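Local coordinates for uncharacterized protein (PDB 4JZA) that probably removes the 3-phosphate from phosphatidylinositol 3-phosphate, and may alter host lipid metabolism during Legionella infection, at residues A349-H354 against L399-E404; K371-S376 against M403-N408; P169-L174 against Q391-D396. All blocks are in the same frame, centred on the assembly; numbering follows the deposited sequence.

How the contacts relate
All three contacts involve helix 388-402 or the loop just after it, on one side of the chain's centre. In chain order the segments run 169-174, 349-354, 371-376, 391-396, then 399-404 and 403-408, which overlap at Met-403 and Glu-404. Contacts 1 and 2 have centres about 5 Å apart and start on strands 352-359 and 365-374, neighbours in the large mixed sheet. Contact 3 holds the same helix farther back, its centre about 12 Å from that of contact 1 and about 15 Å from that of contact 2. Together they tie the helix of a beta-alpha-beta crossover, and the loop after it, to the sheet and to the start of helix 172-183, more than 200 residues away.

Contact 1: A349-H354 against L399-E404; sequences ANYAAH and LAKVME
Tyr-351 reaches across from just before strand 352-359 to the C-terminal end of helix 388-402. This is the helix of a beta-alpha-beta crossover in the alpha/beta phosphatase domain: it leads from strand 365-374 to strand 412-416, which run parallel with strand 545-549 between them. The tyrosine carries nearly the whole contact. With chi1 at -180°, its CG stands opposite the backbone N and the ring projects straight at the last helical turn.

One flank of that ring is apolar. CG2 of Val-402 sits 3.7 Å from CE1 of Tyr-351, approaching at a slant that is neither over the face nor in the ring plane; CD1 of the tyrosine is next along the same flank. The other flank turns polar. OE2 of Glu-404 lies at the ring edge, near its plane, and accepts a hydrogen bond from the phenol, with Tyr-351 OH 2.9 Å from Glu-404 OE2. The carboxylate is turned 29° from the ring and is met on the anti side of OE2. Its partner oxygen is held as well: NZ of Lys-401 forms a salt bridge with Glu-404 OE1 at 2.7 Å, arriving from the syn side. Two grips, one on each oxygen, should fix the rotation of the carboxylate. Chi1 of Glu-404, at 77°, tucks CG between the backbone N and the carbonyl carbon, and the chain runs on extended from there to the tyrosine.

Lys-401 NZ has a second acceptor in Tyr-170 O, while the carbonyl of Val-402 receives His-545 NE2. A water completes the polar side: it donates both to Val-402 O, at 2.8 Å, and to Tyr-351 OH, at 3.1 Å from that hydroxyl.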
ATOM      1  N   ALA A 349       9.480   5.435   5.376  1.00 38.17           N
ATOM      2  CA  ALA A 349       9.303   4.549   4.259  1.00 38.87           C
ATOM      3  C   ALA A 349      10.160   5.012   3.165  1.00 38.38           C
ATOM      4  O   ALA A 349      10.449   6.209   3.056  1.00 37.86           O
ATOM      5  CB  ALA A 349       7.865   4.528   3.796  1.00 40.84           C
ATOM      6  N   ASN A 350      10.556   4.050   2.340  1.00 38.26           N
ATOM      7  CA  ASN A 350      11.343   4.313   1.160  1.00 38.18           C
ATOM      8  C   ASN A 350      12.543   5.156   1.519  1.00 39.23           C
ATOM      9  O   ASN A 350      12.877   6.084   0.786  1.00 43.09           O
ATOM     10  CB  ASN A 350      10.474   4.993   0.086  1.00 38.01           C
ATOM     11  CG  ASN A 350      11.092   4.942  -1.307  1.00 38.45           C
ATOM     12  OD1 ASN A 350      12.044   4.180  -1.599  1.00 40.12           O
ATOM     13  ND2 ASN A 350      10.554   5.756  -2.189  1.00 37.41           N
ATOM     14  N   TYR A 351      13.195   4.813   2.641  1.00 37.67           N
ATOM     15  CA  TYR A 351      14.261   5.607   3.217  1.00 38.29           C
ATOM     16  C   TYR A 351      15.600   5.178   2.669  1.00 38.04           C
ATOM     17  O   TYR A 351      15.959   4.018   2.747  1.00 37.04           O
ATOM     18  CB  TYR A 351      14.243   5.470   4.725  1.00 41.67           C
ATOM     19  CG  TYR A 351      15.315   6.255   5.506  1.00 48.27           C
ATOM     20  CD1 TYR A 351      15.535   7.628   5.280  1.00 46.71           C
ATOM     21  CD2 TYR A 351      16.057   5.636   6.522  1.00 48.96           C
ATOM     22  CE1 TYR A 351      16.456   8.351   6.026  1.00 44.81           C
ATOM     23  CE2 TYR A 351      16.978   6.354   7.274  1.00 49.40           C
ATOM     24  CZ  TYR A 351      17.187   7.709   7.030  1.00 48.75           C
ATOM     25  OH  TYR A 351      18.156   8.395   7.771  1.00 43.59           O
ATOM     26  N   ALA A 352      16.356   6.125   2.129  1.00 38.06           N
ATOM     27  CA  ALA A 352      17.575   5.766   1.406  1.00 38.43           C
ATOM     28  C   ALA A 352      18.445   6.961   1.307  1.00 40.95           C
ATOM     29  O   ALA A 352      17.970   8.101   1.529  1.00 41.28           O
ATOM     30  CB  ALA A 352      17.251   5.256   0.016  1.00 36.47           C
ATOM     31  N   ALA A 353      19.708   6.706   0.951  1.00 40.60           N
ATOM     32  CA  ALA A 353      20.634   7.777   0.676  1.00 40.46           C
ATOM     33  C   ALA A 353      21.110   7.694  -0.751  1.00 42.12           C
ATOM     34  O   ALA A 353      21.635   6.665  -1.163  1.00 44.34           O
ATOM     35  CB  ALA A 353      21.816   7.696   1.611  1.00 43.43           C
ATOM     36  N   HIS A 354      20.961   8.808  -1.473  1.00 44.38           N
ATOM     37  CA  HIS A 354      21.283   8.907  -2.892  1.00 45.81           C
ATOM     38  C   HIS A 354      22.582   9.631  -3.015  1.00 44.83           C
ATOM     39  O   HIS A 354      22.752  10.691  -2.407  1.00 46.90           O
ATOM     40  CB  HIS A 354      20.198   9.683  -3.710  1.00 45.23           C
ATOM     41  CG  HIS A 354      20.498   9.728  -5.174  1.00 43.07           C
ATOM     42  ND1 HIS A 354      21.051  10.833  -5.779  1.00 43.32           N
ATOM     43  CD2 HIS A 354      20.416   8.775  -6.132  1.00 42.91           C
ATOM     44  CE1 HIS A 354      21.290  10.563  -7.049  1.00 44.02           C
ATOM     45  NE2 HIS A 354      20.902   9.322  -7.295  1.00 44.87           N
ATOM     46  N   LEU A 399      10.639  12.381  11.532  1.00 43.48           N
ATOM     47  CA  LEU A 399      11.539  13.517  11.445  1.00 44.06           C
ATOM     48  C   LEU A 399      12.891  13.219  12.132  1.00 43.65           C
ATOM     49  O   LEU A 399      13.922  13.478  11.550  1.00 43.79           O
ATOM     50  CB  LEU A 399      10.891  14.749  12.050  1.00 43.72           C
ATOM     51  CG  LEU A 399      11.744  15.998  12.085  1.00 42.76           C
ATOM     52  CD1 LEU A 399      12.220  16.352  10.659  1.00 41.50           C
ATOM     53  CD2 LEU A 399      10.901  17.120  12.718  1.00 42.30           C
ATOM     54  N   ALA A 400      12.877  12.671  13.352  1.00 43.34           N
ATOM     55  CA  ALA A 400      14.120  12.314  14.060  1.00 42.44           C
ATOM     56  C   ALA A 400      14.928  11.315  13.265  1.00 43.46           C
ATOM     57  O   ALA A 400      16.143  11.387  13.231  1.00 44.89           O
ATOM     58  CB  ALA A 400      13.831  11.743  15.450  1.00 40.21           C
ATOM     59  N   LYS A 401      14.281  10.355  12.623  1.00 45.37           N
ATOM     60  CA  LYS A 401      15.064   9.303  12.014  1.00 44.31           C
ATOM     61  C   LYS A 401      15.769   9.840  10.755  1.00 45.25           C
ATOM     62  O   LYS A 401      16.880   9.462  10.402  1.00 44.26           O
ATOM     63  CB  LYS A 401      14.162   8.162  11.688  1.00 40.69           C
ATOM     64  CG  LYS A 401      14.912   6.999  11.133  1.00 41.41           C
ATOM     65  CD  LYS A 401      15.994   6.529  12.069  1.00 41.38           C
ATOM     66  CE  LYS A 401      16.510   5.197  11.567  1.00 42.90           C
ATOM     67  NZ  LYS A 401      17.614   4.665  12.430  1.00 43.82           N
ATOM     68  N   VAL A 402      15.108  10.785  10.138  1.00 44.69           N
ATOM     69  CA  VAL A 402      15.484  11.321   8.848  1.00 48.84           C
ATOM     70  C   VAL A 402      16.584  12.417   9.022  1.00 50.97           C
ATOM     71  O   VAL A 402      17.365  12.738   8.099  1.00 47.76           O
ATOM     72  CB  VAL A 402      14.134  11.727   8.126  1.00 49.21           C
ATOM     73  CG1 VAL A 402      14.110  13.114   7.554  1.00 46.91           C
ATOM     74  CG2 VAL A 402      13.714  10.661   7.120  1.00 51.09           C
HETATM   75  N   MSE A 403      16.681  12.949  10.235  1.00 51.17           N
HETATM   76  CA  MSE A 403      17.753  13.858  10.594  1.00 49.85           C
HETATM   77  C   MSE A 403      18.913  13.114  11.222  1.00 50.33           C
HETATM   78  O   MSE A 403      19.897  13.732  11.640  1.00 54.76           O
HETATM   79  CB  MSE A 403      17.186  14.872  11.568  1.00 50.31           C
HETATM   80  CG  MSE A 403      16.086  15.702  10.927  1.00 53.37           C
HETATM   81 SE   MSE A 403      16.877  16.953   9.636  0.95 63.47          SE
HETATM   82  CE  MSE A 403      15.618  16.838   8.148  1.00 57.43           C
ATOM     83  N   GLU A 404      18.866  11.788  11.272  1.00 48.11           N
ATOM     84  CA  GLU A 404      19.877  11.073  12.043  1.00 47.67           C
ATOM     85  C   GLU A 404      21.309  11.381  11.569  1.00 47.65           C
ATOM     86  O   GLU A 404      22.182  11.374  12.377  1.00 53.34           O
ATOM     87  CB  GLU A 404      19.599   9.549  12.140  1.00 47.72           C
ATOM     88  CG  GLU A 404      19.931   8.710  10.893  1.00 49.29           C
ATOM     89  CD  GLU A 404      19.417   7.257  10.956  1.00 50.94           C
ATOM     90  OE1 GLU A 404      19.469   6.655  12.054  1.00 47.56           O
ATOM     91  OE2 GLU A 404      18.989   6.688   9.909  1.00 49.18           O
TER
HETATM   92  O   HOH W   1      19.627  11.141   8.027  1.00 56.42           O

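Contact 2: K371-S376 against M403-N408; sequences KRYRSS and MEYSKN
Two tyrosines make this contact: Tyr-373, on strand 365-374 of the mixed sheet, and Tyr-405, in the loop that carries the crossover chain from helix 388-402 towards strand 412-416. The aromatic part is a slipped pair. The planes are only 13° from parallel, yet the ring centroids are 5.4 Å apart and the rings hardly overlap. In both residues CG lies opposite the carbonyl carbon (chi1 -58° in Tyr-373), and the two side chains cross at about a right angle.

Because the rings are so far offset, what touches is rim and stem. CE2 of Tyr-373 lies 3.6 Å from CD2 of Tyr-405, and the hydroxyl of Tyr-373 rests beside the root of the other ring, with OH 3.5 Å from Tyr-405 CB. No hydrogen bond joins the two segments.

Hydrogen bonds instead shape each side. Residues Met-403 to Ser-406 form a type I beta turn, closed by Ser-406 N to Met-403 O at 3.0 Å. Ser-406 OG also donates to Met-403 O, in the carbonyl plane and on a lone pair. On the strand, the backbone of Tyr-373 is bonded to Ser-546 and Gly-548 of strand 545-549.

With only van der Waals and weak aromatic contact at the surface, the pairing lets the turn rest on the Tyr-373 side chain but fixes no polar register between them.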
ATOM      1  N   LYS A 371      26.173  12.120   0.206  1.00 43.59           N
ATOM      2  CA  LYS A 371      24.907  11.455   0.433  1.00 44.39           C
ATOM      3  C   LYS A 371      23.777  12.455   0.569  1.00 46.58           C
ATOM      4  O   LYS A 371      23.921  13.444   1.278  1.00 47.19           O
ATOM      5  CB  LYS A 371      25.003  10.504   1.621  1.00 44.10           C
ATOM      6  CG  LYS A 371      25.749   9.259   1.189  1.00 47.39           C
ATOM      7  CD  LYS A 371      26.082   8.286   2.291  1.00 54.71           C
ATOM      8  CE  LYS A 371      27.065   7.259   1.725  1.00 63.19           C
ATOM      9  NZ  LYS A 371      26.923   5.922   2.382  1.00 68.35           N
ATOM     10  N   ARG A 372      22.708  12.242  -0.219  1.00 46.22           N
ATOM     11  CA  ARG A 372      21.496  13.037  -0.153  1.00 46.75           C
ATOM     12  C   ARG A 372      20.401  12.043   0.222  1.00 46.30           C
ATOM     13  O   ARG A 372      20.222  11.011  -0.426  1.00 41.80           O
ATOM     14  CB  ARG A 372      21.209  13.738  -1.481  1.00 47.63           C
ATOM     15  CG  ARG A 372      22.229  14.833  -1.806  1.00 49.12           C
ATOM     16  CD  ARG A 372      22.894  14.631  -3.157  1.00 45.70           C
ATOM     17  NE  ARG A 372      21.948  14.830  -4.226  1.00 44.41           N
ATOM     18  CZ  ARG A 372      22.064  14.330  -5.449  1.00 45.58           C
ATOM     19  NH1 ARG A 372      23.104  13.595  -5.805  1.00 44.06           N
ATOM     20  NH2 ARG A 372      21.118  14.588  -6.340  1.00 47.32           N
ATOM     21  N   TYR A 373      19.674  12.356   1.282  1.00 44.17           N
ATOM     22  CA  TYR A 373      18.735  11.423   1.881  1.00 44.10           C
ATOM     23  C   TYR A 373      17.292  11.625   1.440  1.00 37.85           C
ATOM     24  O   TYR A 373      16.825  12.739   1.301  1.00 38.54           O
ATOM     25  CB  TYR A 373      18.865  11.455   3.405  1.00 47.16           C
ATOM     26  CG  TYR A 373      20.257  11.122   3.885  1.00 48.10           C
ATOM     27  CD1 TYR A 373      21.254  12.078   3.884  1.00 48.61           C
ATOM     28  CD2 TYR A 373      20.578   9.853   4.322  1.00 45.77           C
ATOM     29  CE1 TYR A 373      22.526  11.780   4.311  1.00 46.23           C
ATOM     30  CE2 TYR A 373      21.851   9.551   4.751  1.00 45.08           C
ATOM     31  CZ  TYR A 373      22.819  10.521   4.740  1.00 45.97           C
ATOM     32  OH  TYR A 373      24.088  10.235   5.164  1.00 44.82           O
ATOM     33  N   ARG A 374      16.609  10.519   1.190  1.00 34.95           N
ATOM     34  CA  ARG A 374      15.258  10.532   0.659  1.00 34.14           C
ATOM     35  C   ARG A 374      14.352   9.618   1.461  1.00 35.13           C
ATOM     36  O   ARG A 374      14.790   8.619   1.995  1.00 35.53           O
ATOM     37  CB  ARG A 374      15.281  10.055  -0.787  1.00 33.97           C
ATOM     38  CG  ARG A 374      16.111   8.803  -0.986  1.00 35.33           C
ATOM     39  CD  ARG A 374      16.247   8.440  -2.443  1.00 36.69           C
ATOM     40  NE  ARG A 374      14.995   8.607  -3.156  1.00 37.80           N
ATOM     41  CZ  ARG A 374      14.792   8.198  -4.396  1.00 40.56           C
ATOM     42  NH1 ARG A 374      15.753   7.592  -5.056  1.00 44.52           N
ATOM     43  NH2 ARG A 374      13.629   8.396  -4.975  1.00 43.15           N
ATOM     44  N   SER A 375      13.082   9.976   1.549  1.00 36.68           N
ATOM     45  CA  SER A 375      12.083   9.160   2.214  1.00 36.64           C
ATOM     46  C   SER A 375      10.693   9.563   1.748  1.00 37.57           C
ATOM     47  O   SER A 375      10.533  10.545   1.054  1.00 39.28           O
ATOM     48  CB  SER A 375      12.198   9.271   3.734  1.00 37.33           C
ATOM     49  OG  SER A 375      11.411  10.330   4.238  1.00 37.33           O
ATOM     50  N   SER A 376       9.693   8.782   2.122  1.00 42.06           N
ATOM     51  CA  SER A 376       8.311   9.197   1.999  1.00 40.67           C
ATOM     52  C   SER A 376       8.062  10.312   3.002  1.00 43.54           C
ATOM     53  O   SER A 376       8.734  10.404   4.013  1.00 42.87           O
ATOM     54  CB  SER A 376       7.375   8.033   2.274  1.00 41.01           C
ATOM     55  OG  SER A 376       7.522   7.032   1.298  1.00 40.66           O
HETATM   56  N   MSE A 403      16.681  12.949  10.235  1.00 51.17           N
HETATM   57  CA  MSE A 403      17.753  13.858  10.594  1.00 49.85           C
HETATM   58  C   MSE A 403      18.913  13.114  11.222  1.00 50.33           C
HETATM   59  O   MSE A 403      19.897  13.732  11.640  1.00 54.76           O
HETATM   60  CB  MSE A 403      17.186  14.872  11.568  1.00 50.31           C
HETATM   61  CG  MSE A 403      16.086  15.702  10.927  1.00 53.37           C
HETATM   62 SE   MSE A 403      16.877  16.953   9.636  0.95 63.47          SE
HETATM   63  CE  MSE A 403      15.618  16.838   8.148  1.00 57.43           C
ATOM     64  N   GLU A 404      18.866  11.788  11.272  1.00 48.11           N
ATOM     65  CA  GLU A 404      19.877  11.073  12.043  1.00 47.67           C
ATOM     66  C   GLU A 404      21.309  11.381  11.569  1.00 47.65           C
ATOM     67  O   GLU A 404      22.182  11.374  12.377  1.00 53.34           O
ATOM     68  CB  GLU A 404      19.599   9.549  12.140  1.00 47.72           C
ATOM     69  CG  GLU A 404      19.931   8.710  10.893  1.00 49.29           C
ATOM     70  CD  GLU A 404      19.417   7.257  10.956  1.00 50.94           C
ATOM     71  OE1 GLU A 404      19.469   6.655  12.054  1.00 47.56           O
ATOM     72  OE2 GLU A 404      18.989   6.688   9.909  1.00 49.18           O
ATOM     73  N   TYR A 405      21.555  11.664  10.284  1.00 50.68           N
ATOM     74  CA  TYR A 405      22.940  11.846   9.783  1.00 46.81           C
ATOM     75  C   TYR A 405      23.344  13.292   9.705  1.00 47.27           C
ATOM     76  O   TYR A 405      24.483  13.626   9.357  1.00 50.01           O
ATOM     77  CB  TYR A 405      23.156  11.168   8.455  1.00 46.28           C
ATOM     78  CG  TYR A 405      23.309   9.689   8.585  1.00 50.81           C
ATOM     79  CD1 TYR A 405      24.514   9.118   8.995  1.00 51.96           C
ATOM     80  CD2 TYR A 405      22.232   8.824   8.292  1.00 57.02           C
ATOM     81  CE1 TYR A 405      24.661   7.727   9.116  1.00 54.63           C
ATOM     82  CE2 TYR A 405      22.364   7.429   8.404  1.00 56.73           C
ATOM     83  CZ  TYR A 405      23.586   6.893   8.815  1.00 58.02           C
ATOM     84  OH  TYR A 405      23.711   5.547   8.933  1.00 56.19           O
ATOM     85  N   SER A 406      22.432  14.160  10.089  1.00 47.48           N
ATOM     86  CA  SER A 406      22.797  15.526  10.359  1.00 52.32           C
ATOM     87  C   SER A 406      23.558  15.589  11.685  1.00 60.15           C
ATOM     88  O   SER A 406      23.591  14.600  12.441  1.00 56.22           O
ATOM     89  CB  SER A 406      21.539  16.374  10.474  1.00 52.12           C
ATOM     90  OG  SER A 406      20.798  16.068  11.629  1.00 44.21           O
ATOM     91  N   LYS A 407      24.187  16.743  11.940  1.00 71.69           N
ATOM     92  CA  LYS A 407      24.706  17.086  13.278  1.00 77.13           C
ATOM     93  C   LYS A 407      23.892  18.302  13.719  1.00 79.43           C
ATOM     94  O   LYS A 407      23.468  19.110  12.882  1.00 72.37           O
ATOM     95  CB  LYS A 407      26.206  17.371  13.281  1.00 80.77           C
ATOM     96  CG  LYS A 407      27.112  16.304  12.649  1.00 86.49           C
ATOM     97  CD  LYS A 407      26.806  16.111  11.154  1.00 99.46           C
ATOM     98  CE  LYS A 407      28.018  15.811  10.276  1.00103.97           C
ATOM     99  NZ  LYS A 407      28.397  14.375  10.329  1.00106.22           N
ATOM    100  N   ASN A 408      23.635  18.409  15.023  1.00 86.52           N
ATOM    101  CA  ASN A 408      22.626  19.363  15.547  1.00 82.17           C
ATOM    102  C   ASN A 408      23.029  20.840  15.468  1.00 81.56           C
ATOM    103  O   ASN A 408      22.192  21.727  15.702  1.00 78.05           O
ATOM    104  CB  ASN A 408      22.236  19.002  16.983  1.00 80.19           C
ATOM    105  CG  ASN A 408      21.165  17.937  17.038  1.00 84.89           C
ATOM    106  OD1 ASN A 408      20.573  17.583  16.023  1.00 88.23           O
ATOM    107  ND2 ASN A 408      20.915  17.411  18.230  1.00 87.76           N
TER

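Contact 3: P169-L174 against Q391-D396; sequences PYYDQL and QQRHSD
Arg-393, on helix 388-402, reaches over to the first residues of helix 172-183. From CB the chain leaves with CG opposite the backbone N, then bends at chi2 (66°), and CG and CD bring the guanidinium up to the N-terminal end of that helix. NE hydrogen-bonds Ser-397 OG and makes a weak bond to Tyr-171, 3.3 Å from its OH. CZ lies beneath the amide of Gln-173, whose NE2 sits over the centre of one guanidinium face, 3.8 Å from CZ; the two flat groups are stacked, 9° from parallel. NH1 turns to a salt bridge with Glu-177 OE2. NH2 gives the main bond across the contact, 3.0 Å to Tyr-171 OH, with the hydroxyl near the guanidinium edge, tilted 17° out of its plane. NH2 also lies 4.2 Å from Leu-174 CD1.

Tyr-171, at the N-cap position, meets NH2 at its own ring edge, the ring standing steeply to the guanidinium. Its hydroxyl is also hydrogen-bonded to Pro-346 O. The salt bridge to Glu-177 probably balances the charge, while the phenol and the stacked amide of Gln-173 hold the guanidinium's orientation where the two helices meet.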
ATOM      1  N   PRO A 169      15.306   1.807   8.880  1.00 36.48           N
ATOM      2  CA  PRO A 169      14.441   2.864   9.363  1.00 35.01           C
ATOM      3  C   PRO A 169      14.023   2.727  10.812  1.00 39.06           C
ATOM      4  O   PRO A 169      13.369   3.630  11.334  1.00 37.59           O
ATOM      5  CB  PRO A 169      13.236   2.707   8.489  1.00 34.08           C
ATOM      6  CG  PRO A 169      13.171   1.235   8.225  1.00 33.92           C
ATOM      7  CD  PRO A 169      14.562   0.807   8.091  1.00 34.96           C
ATOM      8  N   TYR A 170      14.339   1.593  11.446  1.00 43.72           N
ATOM      9  CA  TYR A 170      13.990   1.377  12.862  1.00 44.84           C
ATOM     10  C   TYR A 170      14.823   2.227  13.818  1.00 48.03           C
ATOM     11  O   TYR A 170      15.894   2.671  13.480  1.00 50.96           O
ATOM     12  CB  TYR A 170      14.107  -0.095  13.248  1.00 45.22           C
ATOM     13  CG  TYR A 170      15.390  -0.737  12.827  1.00 42.24           C
ATOM     14  CD1 TYR A 170      16.537  -0.555  13.544  1.00 42.42           C
ATOM     15  CD2 TYR A 170      15.427  -1.565  11.719  1.00 41.77           C
ATOM     16  CE1 TYR A 170      17.728  -1.164  13.155  1.00 43.79           C
ATOM     17  CE2 TYR A 170      16.593  -2.163  11.314  1.00 41.05           C
ATOM     18  CZ  TYR A 170      17.744  -1.959  12.036  1.00 42.92           C
ATOM     19  OH  TYR A 170      18.895  -2.556  11.621  1.00 42.59           O
ATOM     20  N   TYR A 171      14.284   2.444  15.008  1.00 48.04           N
ATOM     21  CA  TYR A 171      14.931   3.156  16.085  1.00 44.57           C
ATOM     22  C   TYR A 171      14.581   2.412  17.384  1.00 47.69           C
ATOM     23  O   TYR A 171      13.602   1.646  17.433  1.00 47.01           O
ATOM     24  CB  TYR A 171      14.463   4.613  16.111  1.00 43.58           C
ATOM     25  CG  TYR A 171      12.978   4.806  16.086  1.00 45.12           C
ATOM     26  CD1 TYR A 171      12.289   4.752  14.897  1.00 43.22           C
ATOM     27  CD2 TYR A 171      12.233   5.040  17.260  1.00 45.61           C
ATOM     28  CE1 TYR A 171      10.920   4.924  14.850  1.00 42.33           C
ATOM     29  CE2 TYR A 171      10.836   5.208  17.202  1.00 43.29           C
ATOM     30  CZ  TYR A 171      10.207   5.149  15.985  1.00 41.89           C
ATOM     31  OH  TYR A 171       8.856   5.296  15.836  1.00 44.25           O
ATOM     32  N   ASP A 172      15.388   2.610  18.420  1.00 51.16           N
ATOM     33  CA  ASP A 172      15.324   1.770  19.636  1.00 53.47           C
ATOM     34  C   ASP A 172      13.927   1.673  20.280  1.00 51.94           C
ATOM     35  O   ASP A 172      13.467   0.570  20.634  1.00 49.26           O
ATOM     36  CB  ASP A 172      16.314   2.286  20.683  1.00 57.40           C
ATOM     37  CG  ASP A 172      17.770   2.007  20.313  1.00 61.48           C
ATOM     38  OD1 ASP A 172      18.045   1.287  19.320  1.00 61.88           O
ATOM     39  OD2 ASP A 172      18.645   2.540  21.036  1.00 64.56           O
ATOM     40  N   GLN A 173      13.253   2.814  20.426  1.00 46.85           N
ATOM     41  CA  GLN A 173      11.918   2.809  20.983  1.00 45.61           C
ATOM     42  C   GLN A 173      11.030   1.799  20.258  1.00 43.91           C
ATOM     43  O   GLN A 173      10.382   0.962  20.873  1.00 45.34           O
ATOM     44  CB  GLN A 173      11.293   4.206  21.002  1.00 46.24           C
ATOM     45  CG  GLN A 173       9.948   4.113  21.675  1.00 51.52           C
ATOM     46  CD  GLN A 173       9.215   5.419  21.953  1.00 57.07           C
ATOM     47  OE1 GLN A 173       8.421   5.462  22.782  1.00 56.07           O
ATOM     48  NE2 GLN A 173       9.386   6.394  21.231  1.00 54.21           N
ATOM     49  N   LEU A 174      11.021   1.852  18.940  1.00 45.68           N
ATOM     50  CA  LEU A 174      10.154   0.991  18.176  1.00 46.57           C
ATOM     51  C   LEU A 174      10.562  -0.443  18.363  1.00 46.15           C
ATOM     52  O   LEU A 174       9.713  -1.329  18.440  1.00 47.56           O
ATOM     53  CB  LEU A 174      10.186   1.330  16.681  1.00 50.92           C
ATOM     54  CG  LEU A 174       9.210   0.461  15.848  1.00 51.64           C
ATOM     55  CD1 LEU A 174       7.834   1.090  15.842  1.00 52.37           C
ATOM     56  CD2 LEU A 174       9.685   0.271  14.428  1.00 54.25           C
ATOM     57  N   GLN A 391      -0.630  10.538  15.293  1.00 50.47           N
ATOM     58  CA  GLN A 391      -0.293  11.208  14.070  1.00 50.49           C
ATOM     59  C   GLN A 391       1.037  11.876  14.257  1.00 51.90           C
ATOM     60  O   GLN A 391       1.868  11.911  13.343  1.00 54.42           O
ATOM     61  CB  GLN A 391      -1.386  12.212  13.730  1.00 51.40           C
ATOM     62  CG  GLN A 391      -1.902  12.017  12.336  1.00 50.83           C
ATOM     63  CD  GLN A 391      -3.231  12.655  12.079  1.00 51.29           C
ATOM     64  OE1 GLN A 391      -4.196  12.355  12.763  1.00 49.26           O
ATOM     65  NE2 GLN A 391      -3.301  13.512  11.055  1.00 51.38           N
ATOM     66  N   GLN A 392       1.245  12.370  15.478  1.00 52.31           N
ATOM     67  CA  GLN A 392       2.489  13.029  15.875  1.00 48.71           C
ATOM     68  C   GLN A 392       3.620  12.055  16.228  1.00 45.38           C
ATOM     69  O   GLN A 392       4.787  12.400  16.142  1.00 44.52           O
ATOM     70  CB  GLN A 392       2.231  13.951  17.070  1.00 49.10           C
ATOM     71  CG  GLN A 392       1.314  15.126  16.747  1.00 55.73           C
ATOM     72  CD  GLN A 392       1.044  16.055  17.950  1.00 61.71           C
ATOM     73  OE1 GLN A 392       0.121  16.865  17.915  1.00 64.09           O
ATOM     74  NE2 GLN A 392       1.851  15.943  19.007  1.00 61.84           N
ATOM     75  N   ARG A 393       3.297  10.871  16.707  1.00 41.66           N
ATOM     76  CA  ARG A 393       4.349   9.910  16.984  1.00 42.87           C
ATOM     77  C   ARG A 393       4.987   9.570  15.640  1.00 45.98           C
ATOM     78  O   ARG A 393       6.195   9.471  15.569  1.00 48.57           O
ATOM     79  CB  ARG A 393       3.803   8.666  17.689  1.00 42.27           C
ATOM     80  CG  ARG A 393       4.688   7.438  17.663  1.00 42.36           C
ATOM     81  CD  ARG A 393       5.949   7.649  18.434  1.00 42.66           C
ATOM     82  NE  ARG A 393       6.854   6.534  18.177  1.00 42.64           N
ATOM     83  CZ  ARG A 393       6.768   5.350  18.752  1.00 44.71           C
ATOM     84  NH1 ARG A 393       5.826   5.113  19.655  1.00 49.53           N
ATOM     85  NH2 ARG A 393       7.655   4.410  18.461  1.00 45.60           N
ATOM     86  N   HIS A 394       4.173   9.408  14.584  1.00 46.90           N
ATOM     87  CA  HIS A 394       4.674   9.229  13.212  1.00 46.15           C
ATOM     88  C   HIS A 394       5.560  10.387  12.707  1.00 46.09           C
ATOM     89  O   HIS A 394       6.702  10.168  12.264  1.00 44.59           O
ATOM     90  CB  HIS A 394       3.509   8.998  12.242  1.00 44.31           C
ATOM     91  CG  HIS A 394       2.917   7.637  12.334  1.00 43.99           C
ATOM     92  ND1 HIS A 394       3.117   6.682  11.365  1.00 45.50           N
ATOM     93  CD2 HIS A 394       2.157   7.052  13.286  1.00 44.42           C
ATOM     94  CE1 HIS A 394       2.481   5.574  11.706  1.00 47.31           C
ATOM     95  NE2 HIS A 394       1.897   5.767  12.873  1.00 44.87           N
ATOM     96  N   SER A 395       5.042  11.611  12.750  1.00 44.54           N
ATOM     97  CA  SER A 395       5.818  12.720  12.245  1.00 45.50           C
ATOM     98  C   SER A 395       7.065  12.962  13.081  1.00 47.56           C
ATOM     99  O   SER A 395       8.163  13.123  12.547  1.00 48.08           O
ATOM    100  CB  SER A 395       4.955  13.968  12.091  1.00 48.69           C
ATOM    101  OG  SER A 395       4.491  14.433  13.337  1.00 54.44           O
ATOM    102  N   ASP A 396       6.943  12.914  14.398  1.00 49.19           N
ATOM    103  CA  ASP A 396       8.126  13.147  15.257  1.00 50.32           C
ATOM    104  C   ASP A 396       9.179  12.082  15.015  1.00 48.20           C
ATOM    105  O   ASP A 396      10.352  12.374  14.763  1.00 49.86           O
ATOM    106  CB  ASP A 396       7.799  13.092  16.775  1.00 54.01           C
ATOM    107  CG  ASP A 396       6.941  14.271  17.296  1.00 53.84           C
ATOM    108  OD1 ASP A 396       6.984  15.407  16.761  1.00 54.79           O
ATOM    109  OD2 ASP A 396       6.227  14.020  18.296  1.00 55.50           O
TER